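Long-range contacts in carbohydrate binding module (PDB 4V1K), which probably binds plant cell-wall polysaccharides as the non-catalytic carbohydrate-binding module of a family 9 glycoside hydrolase, Cel9A, of the Ruminococcus flavefaciens cellulosome: residues A[8-13]-A[125-130]; A[46-51]-A[88-93]; A[59-64]-A[108-113]; A[28-33]-A[100-105]; A[13-18]-A[118-123]. All coordinates share one frame; numbering follows the deposited sequence. Where two conformers were deposited one is given.

Contact 1: residues A[8-13]-A[125-130]; sequences IKPNKK and DSVVLK
Ile-8 and Val-127 form a hydrogen-bonded antiparallel pair, with the two backbones running 153° apart. Ile-8 N gives its hydrogen to Val-127 O at 2.9 Å, and Val-127 N returns one to Ile-8 O at 3.0 Å. Past this pair the first chain leaves ladder geometry: Lys-9 still lays its CA 3.4 Å from Asp-125 O, a CA-H...O contact, and the Pro-10 ring follows with CD 3.6 Å from that same oxygen. Asn-11 and Lys-12 then both face Ile-124, a G1 beta bulge.

The Ile-8 and Val-127 side chains lie alongside each other, Ile-8 CG1 resting 3.9 Å from Val-127 CB. CG1 gets there by sitting between the backbone N and carbonyl carbon of Ile-8 (chi1 60°). One water bridges Asn-11 and Asp-125, donating to Asn-11 OD1 at 2.7 Å and to Asp-125 OD1 at 2.6 Å. The other carboxylate oxygen, Asp-125 OD2, is hydrogen-bonded to Ser-49 OG, and Ser-126 OG to Asn-47 ND2.

Strand 5-15 is the edge of its four-stranded antiparallel sheet and strand 121-131 lies between it and strand 41-49, while Phe-28 of strand 25-29 packs against Ile-8, Pro-10 and Val-127.

Contact 2: residues A[46-51]-A[88-93]; sequences VNISAN and GTITWK
Four backbone hydrogen bonds tie Val-46 and Ile-48 to Ile-90 and Gly-88. Val-46 N reaches Ile-90 O at 2.8 Å, and Ile-90 N answers to Val-46 O at 2.9 Å. Two residues on, Ile-48 N meets Gly-88 O at 2.9 Å and Gly-88 N bonds to Ile-48 O. The strand axes pass 4.7 Å apart at 152°, so the ladder is regular and antiparallel. Between the bonded pairs, Thr-89 CA sends a CA-H toward Val-46 O and Asn-47 CA does the same toward Gly-88 O.

This ladder closes one side of the four-stranded sheet, with strand 87-93 at the edge and strand 41-49 inside it; the five-stranded sheet packs over the face that carries Val-46, Ile-48 and Ile-90.

Polar side chains meet on the other face. Asn-47 and Thr-89, a non-hydrogen-bonded pair, point the same way. With OG1 beside its backbone N (chi1 -54°), Thr-89 donates from OG1 to Asn-47 OD1 at 2.7 Å, with a C=O...donor angle of 163°; its CG2, anti to that N, lies 3.4 Å from Asn-47 OD1. The amide's far end, Asn-47 ND2, holds Ser-126 OG, which fixes the rotation of the group.

Between the two strands the apolar contact is Ile-48 with Ile-90: in the conformer given, Ile-48 CD1 lies 4.0 Å from Ile-90 CD1. Phe-112 and Tyr-57 pack on Ile-90, and Phe-61 on Val-46.

Contact 3: residues A[59-64]-A[108-113]; sequences GQFGTS and GEIKFG
Gly-62 and Lys-111 make the central hydrogen-bonded pair of an antiparallel ladder in the five-stranded sheet, where strand 55-64 runs beside strand 109-114. Gly-62 N gives to Lys-111 O at 3.0 Å, and Gly-62 O receives Lys-111 N at 2.8 Å. Further along, Glu-109 O takes the hydrogen of Ser-64 N. The return bond comes from a side chain: Ser-64 OG, lying beside its own backbone N (chi1 -61°), accepts Glu-109 N at 3.1 Å and nearly straight, 168° at the hydrogen. At the other end the ladder slackens; Gly-113 N still reaches Gln-60 O, but the reverse bond is weak and Gly-113 O also takes Tyr-57 OH.

The polar side chains have their own partners. Thr-63 OG1 donates to Ser-64 O and is also hydrogen-bonded to Tyr-30 OH, while Gln-60 NE2 goes to Gly-76 O and OE1 to Trp-115 NE1. Within its own strand, Lys-111 NZ forms a salt bridge with Glu-109 OE1 at 3.0 Å.

On the opposite face from Lys-111, the Phe-61 and Phe-112 rings lie obliquely, planes at 52°, and Trp-92 meets the Phe-61 ring from the other sheet. An alanine in place of Phe-61 is likely to open a gap between the sheets, with Phe-112 and Trp-92 losing the ring they pack on. Phe-61 CZ touches Phe-112 CD1 at 3.7 Å, and Ile-110 CD1 stands at the edge of the Phe-61 ring.

Contact 4: residues A[28-33]-A[100-105]; sequences FSYKDF and SIIQTQ
Tyr-30 carries nearly all of this contact, reaching from the turn after strand 25-29 to the loop residues Ile-102, Gln-103 and Thr-104. Its CB lies 3.6 Å from Thr-104 O and also touches Thr-104 CB. At CG the ring begins to pass under the threonine methyl: Thr-104 CG2 sits over one face, offset toward the rim and 4.2 Å from the Tyr-30 ring centroid, a CH-pi contact. Thr-104 can present that methyl because OG1 takes the place between its backbone N and carbonyl carbon (chi1 61°), putting CG2 beside the N.

Farther out, Tyr-30 CD2 comes to 3.4 Å from Gln-103 O. This carbonyl oxygen is buried here with no hydrogen-bond partner in the model. CE2 and CZ then run against Ile-102, whose side chain crosses the tyrosine at about a right angle; Ile-102 CG2 is 3.6 Å from Tyr-30 CZ. At the tip, Tyr-30 OH lies 3.5 Å from Ile-102 CG2 and is hydrogen-bonded to Thr-63 OG1 of strand 55-64.

The loop follows helix 96-99 and leads into strand 109-114. Backbone bonds hold Gln-103 to Ser-64 and Tyr-30 to Gly-108, and Ile-110 of strand 109-114 packs on the tyrosine.

Contact 5: residues A[13-18]-A[118-123]; sequences KVTYSA and DCDEFT
Backbone bonds join Val-14 to Phe-122 in an antiparallel ladder of residues 13-15 with 121-123. Val-14 N gives to Phe-122 O at 2.8 Å and Phe-122 N returns to Val-14 O; just past the ladder's end, Tyr-16 N bonds to Asp-120 O at 2.8 Å.

Charged and polar groups add to this. Lys-13, its chain bent at chi2 and chi4, reaches across to the partner strand so that NZ forms a salt bridge with Glu-121 OE1 at 3.1 Å, arriving from above the carboxylate plane. Asp-120 swings its CG anti to the backbone N (chi1 -160°) and spans the start of the 3-10 turn 16-18: Ser-17 N makes weak bonds to both carboxylate oxygens, and Ser-17 OG lies so close to Asp-120 OD2 that the exact length of their bond is doubtful. Asp-120 OD1 also meets the edge of the Tyr-16 ring, in its plane.

Among apolar contacts, Val-14 CB stands over one face of the Phe-122 ring, 4.0 Å from its centroid. A serine in place of Phe-122 would probably leave Val-14 without the ring face it covers and open a gap beneath the strand pair.

Here strand 5-15 ends and strand 121-131 begins; Ile-117 of strand 116-117 packs on Tyr-16 and Phe-122, and strand 41-49 flanks strand 121-131 through Ser-49.

Overall arrangement
Contacts 1 and 5 are successive lengths of one strand pair, 5-15 with 121-131, sharing Lys-13 and interrupted by a bulge; contact 2 joins the two strands at the other side of that sheet. Contact 3, in the second sheet, is buried; its phenylalanines pack against the apolar face of contact 2 between the sheets, as in a beta sandwich. Contacts 2 and 5 are partly buried, contacts 1 and 4 at the surface. Contact 4 is bonded to contact 3 through Tyr-30 and Thr-63, about 25 Å between centres from contact 5. Contacts 2, 3 and 5 rest on ladder bonds, contact 5 adding a salt bridge; contact 1 has one bonded pair plus a water bridge, and contact 4 relies on van der Waals touch.

Contact 1: residues A[8-13]-A[125-130]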
# COMPACT_ATOMS: atom_id res chain seq x y z
N ILE A 8 8.34 -6.01 -3.90
CA ILE A 8 8.95 -5.09 -4.87
C ILE A 8 9.80 -4.03 -4.16
O ILE A 8 9.49 -3.67 -3.01
CB ILE A 8 7.92 -4.41 -5.83
CG1 ILE A 8 6.90 -3.57 -5.04
CG2 ILE A 8 7.25 -5.45 -6.73
CD1 ILE A 8 6.00 -2.72 -5.91
N LYS A 9 10.82 -3.53 -4.86
CA LYS A 9 11.71 -2.49 -4.32
C LYS A 9 11.68 -1.26 -5.22
O LYS A 9 12.54 -1.09 -6.12
CB LYS A 9 13.14 -3.02 -4.16
CG LYS A 9 13.35 -3.91 -2.94
CD LYS A 9 14.81 -4.32 -2.85
CE LYS A 9 15.27 -4.68 -1.44
NZ LYS A 9 15.05 -6.10 -1.07
N PRO A 10 10.67 -0.37 -5.00
CA PRO A 10 10.52 0.73 -5.98
C PRO A 10 11.49 1.90 -5.79
O PRO A 10 11.65 2.69 -6.72
CB PRO A 10 9.09 1.21 -5.77
CG PRO A 10 8.55 0.52 -4.61
CD PRO A 10 9.54 -0.46 -4.06
N ASN A 11 12.10 2.02 -4.62
CA ASN A 11 13.01 3.16 -4.31
C ASN A 11 12.37 4.48 -4.74
O ASN A 11 12.97 5.29 -5.49
CB ASN A 11 14.38 2.98 -4.99
CG ASN A 11 15.44 3.97 -4.48
OD1 ASN A 11 15.46 4.34 -3.30
ND2 ASN A 11 16.35 4.38 -5.37
N LYS A 12 11.13 4.67 -4.32
CA LYS A 12 10.36 5.80 -4.81
C LYS A 12 10.36 6.94 -3.80
O LYS A 12 9.83 6.79 -2.69
CB LYS A 12 8.93 5.37 -5.12
CG LYS A 12 8.09 6.48 -5.72
CD LYS A 12 6.70 5.99 -6.08
CE LYS A 12 5.84 7.15 -6.59
NZ LYS A 12 6.42 7.82 -7.79
N LYS A 13 10.92 8.07 -4.20
CA LYS A 13 10.94 9.30 -3.36
C LYS A 13 9.58 10.02 -3.43
O LYS A 13 9.01 10.26 -4.53
CB LYS A 13 12.03 10.25 -3.85
CG LYS A 13 12.10 11.58 -3.11
CD LYS A 13 12.58 11.44 -1.67
CE LYS A 13 12.46 12.76 -0.93
NZ LYS A 13 13.15 13.92 -1.60
N ASP A 125 10.86 2.19 0.25
CA ASP A 125 11.93 1.25 -0.03
C ASP A 125 11.44 -0.09 -0.56
O ASP A 125 12.07 -0.68 -1.47
CB ASP A 125 12.79 1.04 1.20
CG ASP A 125 13.50 2.31 1.66
OD1 ASP A 125 14.09 3.03 0.83
OD2 ASP A 125 13.49 2.57 2.88
N SER A 126 10.35 -0.60 0.02
CA SER A 126 9.75 -1.82 -0.46
C SER A 126 8.25 -1.90 -0.16
O SER A 126 7.77 -1.21 0.75
CB SER A 126 10.47 -3.04 0.11
OG SER A 126 10.41 -3.12 1.52
N VAL A 127 7.54 -2.71 -0.95
CA VAL A 127 6.15 -3.06 -0.71
C VAL A 127 6.11 -4.60 -0.71
O VAL A 127 6.66 -5.24 -1.61
CB VAL A 127 5.19 -2.47 -1.76
CG1 VAL A 127 3.75 -2.84 -1.40
CG2 VAL A 127 5.36 -0.95 -1.87
N VAL A 128 5.47 -5.17 0.32
CA VAL A 128 5.41 -6.60 0.56
C VAL A 128 3.97 -7.09 0.61
O VAL A 128 3.16 -6.50 1.31
CB VAL A 128 6.13 -6.99 1.87
CG1 VAL A 128 6.17 -8.50 2.06
CG2 VAL A 128 7.57 -6.48 1.86
N LEU A 129 3.67 -8.13 -0.16
CA LEU A 129 2.39 -8.83 -0.06
C LEU A 129 2.61 -10.13 0.69
O LEU A 129 3.50 -10.93 0.33
CB LEU A 129 1.83 -9.11 -1.46
CG LEU A 129 1.70 -7.95 -2.44
CD1 LEU A 129 1.12 -8.46 -3.78
CD2 LEU A 129 0.83 -6.85 -1.88
N LYS A 130 1.86 -10.34 1.76
CA LYS A 130 1.83 -11.63 2.47
C LYS A 130 0.57 -12.39 2.07
O LYS A 130 -0.49 -11.81 1.94
CB LYS A 130 1.83 -11.39 3.99
CG LYS A 130 3.05 -10.61 4.52
CD LYS A 130 3.06 -10.57 6.05
CE LYS A 130 4.33 -9.92 6.59
NZ LYS A 130 4.50 -10.10 8.06
O HOH W 1 15.30 2.42 -1.43

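Contact 2: residues A[46-51]-A[88-93]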
# COMPACT_ATOMS: atom_id res chain seq x y z
N VAL A 46 4.28 -1.64 3.78
CA VAL A 46 5.03 -0.61 3.07
C VAL A 46 6.18 -0.17 4.00
O VAL A 46 5.95 0.36 5.09
CB VAL A 46 4.14 0.57 2.67
CG1 VAL A 46 4.97 1.63 1.95
CG2 VAL A 46 2.98 0.07 1.77
N ASN A 47 7.41 -0.40 3.54
CA ASN A 47 8.62 -0.07 4.29
C ASN A 47 9.16 1.26 3.81
O ASN A 47 9.46 1.41 2.61
CB ASN A 47 9.65 -1.19 4.16
CG ASN A 47 9.14 -2.48 4.74
OD1 ASN A 47 8.91 -2.57 5.94
ND2 ASN A 47 8.92 -3.47 3.90
N ILE A 48 9.26 2.20 4.73
CA ILE A 48 9.69 3.55 4.38
C ILE A 48 10.88 4.01 5.20
O ILE A 48 11.11 3.52 6.30
CB ILE A 48 8.54 4.59 4.50
CG1 ILE A 48 8.06 4.78 5.94
CG2 ILE A 48 7.37 4.23 3.61
CD1 ILE A 48 7.11 5.95 6.14
N SER A 49 11.61 4.98 4.65
CA SER A 49 12.75 5.57 5.33
C SER A 49 12.89 7.05 5.00
O SER A 49 12.33 7.55 4.01
CB SER A 49 14.02 4.78 5.00
OG SER A 49 14.43 4.93 3.66
N ALA A 50 13.65 7.75 5.82
CA ALA A 50 13.81 9.19 5.69
C ALA A 50 15.16 9.58 6.26
O ALA A 50 15.90 8.73 6.80
CB ALA A 50 12.67 9.89 6.42
N ASN A 51 15.50 10.86 6.12
CA ASN A 51 16.75 11.39 6.64
C ASN A 51 16.63 11.95 8.06
O ASN A 51 17.59 12.50 8.61
CB ASN A 51 17.28 12.45 5.67
CG ASN A 51 17.81 11.82 4.39
OD1 ASN A 51 18.30 10.70 4.41
ND2 ASN A 51 17.72 12.54 3.29
N GLY A 88 10.69 2.69 9.10
CA GLY A 88 9.67 1.85 9.71
C GLY A 88 8.75 1.24 8.67
O GLY A 88 9.00 1.33 7.46
N THR A 89 7.66 0.64 9.16
CA THR A 89 6.76 -0.17 8.36
C THR A 89 5.30 0.19 8.65
O THR A 89 4.90 0.32 9.81
CB THR A 89 6.98 -1.65 8.68
OG1 THR A 89 8.37 -1.96 8.52
CG2 THR A 89 6.12 -2.56 7.80
N ILE A 90 4.53 0.40 7.59
CA ILE A 90 3.10 0.59 7.70
C ILE A 90 2.43 -0.68 7.20
O ILE A 90 2.69 -1.15 6.09
CB ILE A 90 2.64 1.78 6.85
CG1 ILE A 90 3.29 3.08 7.37
CG2 ILE A 90 1.13 1.90 6.86
CD1 ILE A 90 3.60 4.08 6.28
N THR A 91 1.58 -1.25 8.04
CA THR A 91 0.94 -2.54 7.80
C THR A 91 -0.59 -2.38 7.65
O THR A 91 -1.25 -1.75 8.52
CB THR A 91 1.24 -3.50 8.96
OG1 THR A 91 2.65 -3.66 9.09
CG2 THR A 91 0.58 -4.86 8.72
N TRP A 92 -1.12 -2.98 6.56
CA TRP A 92 -2.57 -3.18 6.39
C TRP A 92 -2.94 -4.66 6.44
O TRP A 92 -2.51 -5.43 5.61
CB TRP A 92 -3.01 -2.58 5.06
CG TRP A 92 -4.47 -2.69 4.76
CD1 TRP A 92 -5.50 -2.57 5.65
CD2 TRP A 92 -5.09 -2.94 3.48
NE1 TRP A 92 -6.70 -2.72 5.02
CE2 TRP A 92 -6.49 -2.95 3.69
CE3 TRP A 92 -4.60 -3.15 2.19
CZ2 TRP A 92 -7.41 -3.15 2.67
CZ3 TRP A 92 -5.53 -3.36 1.14
CH2 TRP A 92 -6.92 -3.36 1.40
N LYS A 93 -3.74 -5.03 7.44
CA LYS A 93 -4.30 -6.37 7.53
C LYS A 93 -5.58 -6.38 6.68
O LYS A 93 -6.55 -5.65 6.98
CB LYS A 93 -4.59 -6.76 9.00
CG LYS A 93 -3.31 -6.69 9.86
CD LYS A 93 -3.42 -7.26 11.25
CE LYS A 93 -2.03 -7.35 11.86
NZ LYS A 93 -2.04 -7.91 13.23

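Contact 3: residues A[59-64]-A[108-113]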
# COMPACT_ATOMS: atom_id res chain seq x y z
N GLY A 59 -3.25 7.45 6.95
CA GLY A 59 -3.65 7.14 5.57
C GLY A 59 -4.51 5.90 5.48
O GLY A 59 -5.02 5.43 6.47
N GLN A 60 -4.70 5.41 4.26
CA GLN A 60 -5.57 4.28 3.97
C GLN A 60 -5.05 3.62 2.72
O GLN A 60 -4.44 4.28 1.87
CB GLN A 60 -7.00 4.75 3.63
CG GLN A 60 -7.91 4.96 4.76
CD GLN A 60 -9.24 5.50 4.37
OE1 GLN A 60 -9.38 6.69 4.20
NE2 GLN A 60 -10.26 4.64 4.29
N PHE A 61 -5.35 2.32 2.60
CA PHE A 61 -5.06 1.56 1.38
C PHE A 61 -6.32 1.36 0.55
O PHE A 61 -7.43 1.23 1.09
CB PHE A 61 -4.45 0.18 1.69
CG PHE A 61 -3.05 0.23 2.25
CD1 PHE A 61 -2.80 0.71 3.53
CD2 PHE A 61 -1.98 -0.20 1.51
CE1 PHE A 61 -1.52 0.75 4.05
CE2 PHE A 61 -0.70 -0.19 2.03
CZ PHE A 61 -0.45 0.29 3.31
N GLY A 62 -6.13 1.32 -0.77
CA GLY A 62 -7.18 0.90 -1.69
C GLY A 62 -6.68 -0.14 -2.68
O GLY A 62 -5.47 -0.27 -2.89
N THR A 63 -7.60 -0.84 -3.30
CA THR A 63 -7.25 -1.86 -4.29
C THR A 63 -8.30 -1.99 -5.39
O THR A 63 -9.52 -1.86 -5.16
CB THR A 63 -7.02 -3.24 -3.62
OG1 THR A 63 -6.66 -4.24 -4.58
CG2 THR A 63 -8.28 -3.70 -2.86
N SER A 64 -7.81 -2.31 -6.59
CA SER A 64 -8.68 -2.83 -7.63
C SER A 64 -9.37 -4.12 -7.14
O SER A 64 -8.75 -4.93 -6.47
CB SER A 64 -7.88 -3.16 -8.91
OG SER A 64 -7.25 -1.99 -9.42
N GLY A 108 -4.73 -4.30 -12.59
CA GLY A 108 -5.10 -4.02 -11.21
C GLY A 108 -3.93 -3.50 -10.39
O GLY A 108 -2.78 -3.93 -10.57
N GLU A 109 -4.26 -2.63 -9.42
CA GLU A 109 -3.28 -1.97 -8.57
C GLU A 109 -3.63 -2.04 -7.07
O GLU A 109 -4.82 -2.02 -6.70
CB GLU A 109 -3.16 -0.47 -8.92
CG GLU A 109 -2.61 -0.19 -10.31
CD GLU A 109 -2.40 1.26 -10.64
OE1 GLU A 109 -2.47 2.12 -9.73
OE2 GLU A 109 -2.10 1.54 -11.83
N ILE A 110 -2.57 -2.00 -6.25
CA ILE A 110 -2.65 -1.64 -4.85
C ILE A 110 -2.24 -0.18 -4.72
O ILE A 110 -1.26 0.26 -5.34
CB ILE A 110 -1.78 -2.60 -3.96
CG1 ILE A 110 -1.91 -2.28 -2.48
CG2 ILE A 110 -0.29 -2.56 -4.35
CD1 ILE A 110 -3.24 -2.63 -1.88
N LYS A 111 -3.00 0.57 -3.93
CA LYS A 111 -2.79 2.03 -3.75
C LYS A 111 -2.53 2.37 -2.27
O LYS A 111 -3.29 1.95 -1.39
CB LYS A 111 -3.98 2.82 -4.32
CG LYS A 111 -4.21 2.58 -5.81
CD LYS A 111 -4.38 3.85 -6.59
CE LYS A 111 -4.72 3.56 -8.03
NZ LYS A 111 -4.01 4.51 -8.91
N PHE A 112 -1.44 3.10 -2.04
CA PHE A 112 -0.98 3.52 -0.71
C PHE A 112 -1.32 5.00 -0.55
O PHE A 112 -0.71 5.87 -1.20
CB PHE A 112 0.53 3.27 -0.62
CG PHE A 112 1.21 3.84 0.61
CD1 PHE A 112 0.83 3.44 1.88
CD2 PHE A 112 2.29 4.71 0.47
CE1 PHE A 112 1.50 3.93 3.00
CE2 PHE A 112 2.94 5.21 1.58
CZ PHE A 112 2.54 4.81 2.83
N GLY A 113 -2.33 5.27 0.25
CA GLY A 113 -2.82 6.62 0.47
C GLY A 113 -2.08 7.28 1.64
O GLY A 113 -1.97 6.69 2.73

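Contact 4: residues A[28-33]-A[100-105]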
# COMPACT_ATOMS: atom_id res chain seq x y z
N PHE A 28 0.81 0.90 -7.25
CA PHE A 28 1.71 -0.15 -7.71
C PHE A 28 0.91 -1.25 -8.39
O PHE A 28 -0.06 -1.77 -7.83
CB PHE A 28 2.54 -0.72 -6.56
CG PHE A 28 3.29 0.32 -5.81
CD1 PHE A 28 4.55 0.75 -6.27
CD2 PHE A 28 2.75 0.90 -4.67
CE1 PHE A 28 5.24 1.73 -5.60
CE2 PHE A 28 3.46 1.89 -4.00
CZ PHE A 28 4.69 2.29 -4.47
N SER A 29 1.28 -1.57 -9.62
CA SER A 29 0.60 -2.60 -10.39
C SER A 29 0.89 -3.99 -9.80
O SER A 29 2.05 -4.33 -9.54
CB SER A 29 1.02 -2.56 -11.88
OG SER A 29 0.78 -1.30 -12.51
N TYR A 30 -0.15 -4.80 -9.60
CA TYR A 30 0.06 -6.15 -9.08
C TYR A 30 0.99 -6.99 -10.00
O TYR A 30 1.73 -7.84 -9.50
CB TYR A 30 -1.25 -6.88 -8.86
CG TYR A 30 -2.00 -6.42 -7.62
CD1 TYR A 30 -1.46 -6.62 -6.31
CD2 TYR A 30 -3.26 -5.84 -7.72
CE1 TYR A 30 -2.15 -6.23 -5.17
CE2 TYR A 30 -3.96 -5.47 -6.58
CZ TYR A 30 -3.42 -5.65 -5.31
OH TYR A 30 -4.14 -5.29 -4.17
N LYS A 31 0.95 -6.74 -11.30
CA LYS A 31 1.80 -7.49 -12.21
C LYS A 31 3.31 -7.32 -11.88
O LYS A 31 4.13 -8.22 -12.20
CB LYS A 31 1.50 -7.14 -13.67
CG LYS A 31 1.86 -5.74 -14.08
CD LYS A 31 1.73 -5.56 -15.59
CE LYS A 31 1.55 -4.08 -15.96
NZ LYS A 31 1.19 -3.93 -17.41
N ASP A 32 3.68 -6.21 -11.22
CA ASP A 32 5.08 -5.98 -10.85
C ASP A 32 5.57 -6.98 -9.79
O ASP A 32 6.80 -7.22 -9.68
CB ASP A 32 5.32 -4.57 -10.33
CG ASP A 32 5.18 -3.47 -11.43
OD1 ASP A 32 4.85 -3.73 -12.58
OD2 ASP A 32 5.43 -2.30 -11.08
N PHE A 33 4.63 -7.55 -9.03
CA PHE A 33 4.98 -8.52 -7.98
C PHE A 33 5.14 -9.95 -8.50
O PHE A 33 5.86 -10.74 -7.91
CB PHE A 33 3.90 -8.56 -6.90
CG PHE A 33 3.78 -7.29 -6.09
CD1 PHE A 33 3.03 -6.21 -6.56
CD2 PHE A 33 4.39 -7.18 -4.84
CE1 PHE A 33 2.93 -5.04 -5.82
CE2 PHE A 33 4.26 -6.03 -4.09
CZ PHE A 33 3.54 -4.96 -4.57
N SER A 100 -10.92 -11.61 -0.91
CA SER A 100 -11.55 -12.57 -1.81
C SER A 100 -11.86 -12.01 -3.21
O SER A 100 -12.08 -12.80 -4.13
CB SER A 100 -12.81 -13.16 -1.16
OG SER A 100 -13.82 -12.21 -1.22
N ILE A 101 -11.83 -10.68 -3.38
CA ILE A 101 -12.18 -10.05 -4.66
C ILE A 101 -11.10 -9.12 -5.20
O ILE A 101 -11.32 -8.44 -6.22
CB ILE A 101 -13.54 -9.30 -4.60
CG1 ILE A 101 -13.51 -8.24 -3.50
CG2 ILE A 101 -14.69 -10.30 -4.45
CD1 ILE A 101 -14.68 -7.28 -3.52
N ILE A 102 -9.90 -9.13 -4.62
CA ILE A 102 -8.80 -8.34 -5.22
C ILE A 102 -8.56 -8.76 -6.69
O ILE A 102 -8.48 -9.99 -7.00
CB ILE A 102 -7.49 -8.42 -4.39
CG1 ILE A 102 -7.67 -7.61 -3.09
CG2 ILE A 102 -6.28 -7.91 -5.16
CD1 ILE A 102 -6.54 -7.71 -2.08
N GLN A 103 -8.39 -7.74 -7.54
CA GLN A 103 -8.12 -7.96 -8.95
C GLN A 103 -6.64 -7.73 -9.21
O GLN A 103 -6.16 -6.60 -9.24
CB GLN A 103 -8.98 -7.02 -9.83
CG GLN A 103 -8.64 -7.10 -11.31
CD GLN A 103 -8.88 -8.47 -11.90
OE1 GLN A 103 -8.11 -9.40 -11.64
NE2 GLN A 103 -9.92 -8.61 -12.75
N THR A 104 -5.89 -8.82 -9.36
CA THR A 104 -4.46 -8.73 -9.70
C THR A 104 -4.17 -8.69 -11.20
O THR A 104 -3.03 -8.38 -11.61
CB THR A 104 -3.66 -9.92 -9.11
OG1 THR A 104 -4.14 -11.17 -9.63
CG2 THR A 104 -3.76 -9.93 -7.60
N GLN A 105 -5.18 -8.96 -12.01
CA GLN A 105 -5.04 -9.04 -13.47
C GLN A 105 -5.48 -7.74 -14.16
O GLN A 105 -6.10 -6.86 -13.54
CB GLN A 105 -5.92 -10.17 -13.99
CG GLN A 105 -5.70 -11.52 -13.29
CD GLN A 105 -6.45 -12.66 -13.95
OE1 GLN A 105 -6.26 -12.93 -15.12
NE2 GLN A 105 -7.30 -13.33 -13.19

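Contact 5: residues A[13-18]-A[118-123]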
# COMPACT_ATOMS: atom_id res chain seq x y z
N LYS A 13 10.92 8.07 -4.20
CA LYS A 13 10.94 9.30 -3.36
C LYS A 13 9.58 10.02 -3.43
O LYS A 13 9.01 10.26 -4.53
CB LYS A 13 12.03 10.25 -3.85
CG LYS A 13 12.10 11.58 -3.11
CD LYS A 13 12.58 11.44 -1.67
CE LYS A 13 12.46 12.76 -0.93
NZ LYS A 13 13.15 13.92 -1.60
N VAL A 14 9.05 10.32 -2.26
CA VAL A 14 7.79 11.04 -2.12
C VAL A 14 7.99 12.31 -1.29
O VAL A 14 8.60 12.28 -0.22
CB VAL A 14 6.73 10.17 -1.43
CG1 VAL A 14 5.36 10.88 -1.35
CG2 VAL A 14 6.53 8.87 -2.18
N THR A 15 7.47 13.44 -1.78
CA THR A 15 7.41 14.69 -1.01
C THR A 15 5.93 14.96 -0.76
O THR A 15 5.19 15.32 -1.69
CB THR A 15 8.06 15.85 -1.78
OG1 THR A 15 9.45 15.54 -2.07
CG2 THR A 15 7.99 17.16 -0.99
N TYR A 16 5.46 14.72 0.47
CA TYR A 16 4.02 14.80 0.77
C TYR A 16 3.41 16.14 0.36
O TYR A 16 2.33 16.20 -0.26
CB TYR A 16 3.74 14.48 2.28
CG TYR A 16 2.33 14.85 2.72
CD1 TYR A 16 1.24 14.08 2.37
CD2 TYR A 16 2.10 16.03 3.39
CE1 TYR A 16 -0.07 14.47 2.74
CE2 TYR A 16 0.84 16.43 3.75
CZ TYR A 16 -0.25 15.65 3.42
OH TYR A 16 -1.51 16.09 3.79
N SER A 17 4.07 17.23 0.74
CA SER A 17 3.54 18.58 0.48
C SER A 17 3.48 18.92 -1.02
O SER A 17 2.74 19.85 -1.42
CB SER A 17 4.36 19.63 1.23
OG SER A 17 5.72 19.62 0.80
N ALA A 18 4.19 18.15 -1.85
CA ALA A 18 4.12 18.34 -3.31
C ALA A 18 2.94 17.64 -3.97
O ALA A 18 2.65 17.90 -5.17
CB ALA A 18 5.39 17.88 -3.99
N ASP A 118 4.32 13.35 9.15
CA ASP A 118 5.01 14.43 9.86
C ASP A 118 6.31 14.81 9.12
O ASP A 118 6.54 15.95 8.83
CB ASP A 118 5.33 14.01 11.29
CG ASP A 118 4.15 14.14 12.27
OD1 ASP A 118 3.23 14.98 12.07
OD2 ASP A 118 4.15 13.39 13.28
N CYS A 119 7.13 13.83 8.78
CA CYS A 119 8.34 14.08 7.99
C CYS A 119 7.93 14.19 6.51
O CYS A 119 7.41 13.23 5.93
CB CYS A 119 9.32 12.93 8.19
SG CYS A 119 10.82 13.06 7.22
N ASP A 120 8.20 15.30 5.88
CA ASP A 120 7.57 15.56 4.55
C ASP A 120 8.12 14.69 3.41
O ASP A 120 7.39 14.31 2.48
CB ASP A 120 7.71 17.03 4.20
CG ASP A 120 6.73 17.49 3.16
OD1 ASP A 120 5.52 17.28 3.39
OD2 ASP A 120 7.16 18.10 2.13
N GLU A 121 9.40 14.42 3.48
CA GLU A 121 10.15 13.73 2.45
C GLU A 121 10.53 12.34 2.94
O GLU A 121 11.16 12.18 4.00
CB GLU A 121 11.38 14.53 2.04
CG GLU A 121 11.00 15.81 1.31
CD GLU A 121 12.15 16.67 0.82
OE1 GLU A 121 13.25 16.17 0.52
OE2 GLU A 121 11.91 17.89 0.70
N PHE A 122 10.13 11.34 2.18
CA PHE A 122 10.48 9.95 2.53
C PHE A 122 10.60 9.10 1.28
O PHE A 122 10.16 9.50 0.20
CB PHE A 122 9.44 9.36 3.51
CG PHE A 122 8.06 9.16 2.90
CD1 PHE A 122 7.16 10.21 2.85
CD2 PHE A 122 7.66 7.94 2.42
CE1 PHE A 122 5.91 10.06 2.31
CE2 PHE A 122 6.39 7.77 1.87
CZ PHE A 122 5.51 8.83 1.82
N THR A 123 11.20 7.93 1.44
CA THR A 123 11.33 6.95 0.35
C THR A 123 10.57 5.67 0.67
O THR A 123 10.63 5.15 1.81
CB THR A 123 12.82 6.61 0.08
OG1 THR A 123 13.53 7.81 -0.25
CG2 THR A 123 12.96 5.64 -1.10